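Osmotically inducible protein OsmC (Psychrobacter arcticus, PDB 2PN2) is of unknown function but probably takes part in the response to osmotic stress and in detoxification. Local coordinates at residues I45-V50 and G56-P61. Numbering follows the deposited sequence.
Sequences ITDAPV and GEAFSP. With SO4 (sulfate ion), chain D.
Asp47 sets CG anti to its own carbonyl carbon (chi1 -79°), which carries the carboxylate to the backbone of Glu57, while Ser60 swings OG between its N and its carbonyl carbon (chi1 71°). The contact is the connection of an OsmC-like fold in which strand 42-47 ends and the chain loops back to start helix 61-83. Asp47 suits its place because it binds on two sides: OD2 accepts Glu57 N at 2.8 Å on its anti side, 16° out of the carboxylate plane, and OD1 forms a salt bridge with Arg32 of the adjoining strand. With an alanine in place of Asp47, Glu57 N would probably lose this acceptor and Arg32 its salt bridge, loosening the turn at Glu57. The backbone adds Asp47 N to Phe59 O at 3.2 Å, with the donor tilted out of the carbonyl plane, and Gly56 N to Ala48 O. The positive phi of Gly56 suits a glycine, and Val50 CG2 lies close to where a CB would sit. Ala58, small enough to face the strand closely, lays CB against Ile45 CG2 at 3.8 Å. Phe59 turns its ring away, onto helix 61-83 and His37 of the second subunit. Ser60 is the N-cap residue, OG accepting from Asp63 N, and the same OG donates to O1 of a sulfate ion, probably from the crystallisation liquor, at 2.9 Å.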
loop_
_atom_site.group_PDB
_atom_site.type_symbol
_atom_site.label_atom_id
_atom_site.label_comp_id
_atom_site.label_asym_id
_atom_site.label_seq_id
_atom_site.Cartn_x
_atom_site.Cartn_y
_atom_site.Cartn_z
ATOM N N ILE A 45 9.098 -5.564 -3.120
ATOM C CA ILE A 45 8.704 -6.895 -3.557
ATOM C C ILE A 45 7.432 -7.292 -2.832
ATOM O O ILE A 45 7.241 -6.895 -1.689
ATOM C CB ILE A 45 9.792 -7.949 -3.199
ATOM C CG1 ILE A 45 11.179 -7.577 -3.769
ATOM C CG2 ILE A 45 9.400 -9.353 -3.666
ATOM C CD1 ILE A 45 11.226 -7.389 -5.262
ATOM N N THR A 46 6.559 -8.025 -3.517
ATOM C CA THR A 46 5.418 -8.675 -2.863
ATOM C C THR A 46 5.414 -10.158 -3.198
ATOM O O THR A 46 5.901 -10.557 -4.245
ATOM C CB THR A 46 4.021 -8.078 -3.219
ATOM O OG1 THR A 46 3.686 -8.377 -4.575
ATOM C CG2 THR A 46 3.956 -6.568 -2.951
ATOM N N ASP A 47 4.884 -10.955 -2.271
ATOM C CA ASP A 47 4.672 -12.376 -2.429
ATOM C C ASP A 47 3.289 -12.699 -1.896
ATOM O O ASP A 47 2.839 -12.079 -0.931
ATOM C CB ASP A 47 5.649 -13.196 -1.577
ATOM C CG ASP A 47 7.036 -13.314 -2.164
ATOM O OD1 ASP A 47 7.234 -13.232 -3.389
ATOM O OD2 ASP A 47 7.951 -13.586 -1.367
ATOM N N ALA A 48 2.641 -13.682 -2.506
ATOM C CA ALA A 48 1.385 -14.218 -1.980
ATOM C C ALA A 48 1.761 -15.078 -0.751
ATOM O O ALA A 48 2.878 -15.618 -0.691
ATOM C CB ALA A 48 0.678 -15.062 -3.010
ATOM N N PRO A 49 0.866 -15.174 0.257
ATOM C CA PRO A 49 1.192 -16.075 1.387
ATOM C C PRO A 49 1.309 -17.555 0.975
ATOM O O PRO A 49 0.813 -17.942 -0.094
ATOM C CB PRO A 49 0.016 -15.878 2.359
ATOM C CG PRO A 49 -0.625 -14.567 1.946
ATOM C CD PRO A 49 -0.416 -14.466 0.468
ATOM N N VAL A 50 1.974 -18.360 1.807
ATOM C CA VAL A 50 2.087 -19.822 1.573
ATOM C C VAL A 50 0.680 -20.472 1.628
ATOM O O VAL A 50 0.454 -21.511 0.992
ATOM C CB VAL A 50 3.099 -20.503 2.543
ATOM C CG1 VAL A 50 3.180 -22.019 2.303
ATOM C CG2 VAL A 50 4.489 -19.882 2.381
ATOM N N GLY A 56 5.936 -16.296 0.054
ATOM C CA GLY A 56 5.885 -15.697 1.398
ATOM C C GLY A 56 7.147 -15.077 2.014
ATOM O O GLY A 56 7.207 -14.966 3.235
ATOM N N GLU A 57 8.145 -14.685 1.203
ATOM C CA GLU A 57 9.365 -13.998 1.702
ATOM C C GLU A 57 9.370 -12.488 1.329
ATOM O O GLU A 57 10.416 -11.876 1.025
ATOM C CB GLU A 57 10.655 -14.749 1.331
ATOM C CG GLU A 57 10.997 -14.831 -0.123
ATOM C CD GLU A 57 12.198 -15.727 -0.402
ATOM O OE1 GLU A 57 12.214 -16.886 0.079
ATOM O OE2 GLU A 57 13.120 -15.282 -1.129
ATOM N N ALA A 58 8.185 -11.893 1.473
ATOM C CA ALA A 58 7.949 -10.464 1.281
ATOM C C ALA A 58 6.560 -10.099 1.786
ATOM O O ALA A 58 5.737 -10.975 2.046
ATOM C CB ALA A 58 8.052 -10.089 -0.184
ATOM N N PHE A 59 6.311 -8.798 1.941
ATOM C CA PHE A 59 4.960 -8.273 2.239
ATOM C C PHE A 59 3.980 -8.789 1.181
ATOM O O PHE A 59 4.359 -8.842 0.016
ATOM C CB PHE A 59 4.911 -6.746 2.048
ATOM C CG PHE A 59 5.528 -5.931 3.137
ATOM C CD1 PHE A 59 6.900 -5.683 3.160
ATOM C CD2 PHE A 59 4.716 -5.266 4.066
ATOM C CE1 PHE A 59 7.462 -4.877 4.141
ATOM C CE2 PHE A 59 5.281 -4.445 5.049
ATOM C CZ PHE A 59 6.646 -4.267 5.102
ATOM N N SER A 60 2.763 -9.194 1.562
ATOM C CA SER A 60 1.713 -9.479 0.581
ATOM C C SER A 60 1.143 -8.131 0.105
ATOM O O SER A 60 1.382 -7.116 0.749
ATOM C CB SER A 60 0.584 -10.327 1.173
ATOM O OG SER A 60 -0.180 -9.554 2.076
ATOM N N PRO A 61 0.434 -8.092 -1.051
ATOM C CA PRO A 61 -0.192 -6.825 -1.468
ATOM C C PRO A 61 -1.139 -6.223 -0.410
ATOM O O PRO A 61 -1.044 -5.037 -0.148
ATOM C CB PRO A 61 -0.896 -7.197 -2.783
ATOM C CG PRO A 61 -0.078 -8.326 -3.304
ATOM C CD PRO A 61 0.259 -9.130 -2.086
HETATM S S SO4 D . -3.309 -10.939 0.303
HETATM O O1 SO4 D . -2.688 -10.973 1.629
HETATM O O2 SO4 D . -2.727 -9.867 -0.514
HETATM O O3 SO4 D . -3.035 -12.222 -0.338
HETATM O O4 SO4 D . -4.751 -10.755 0.434
HETATM O O HOH W 1 8.626 -6.726 0.413
HETATM O O HOH W 2 3.450 -12.657 1.693
#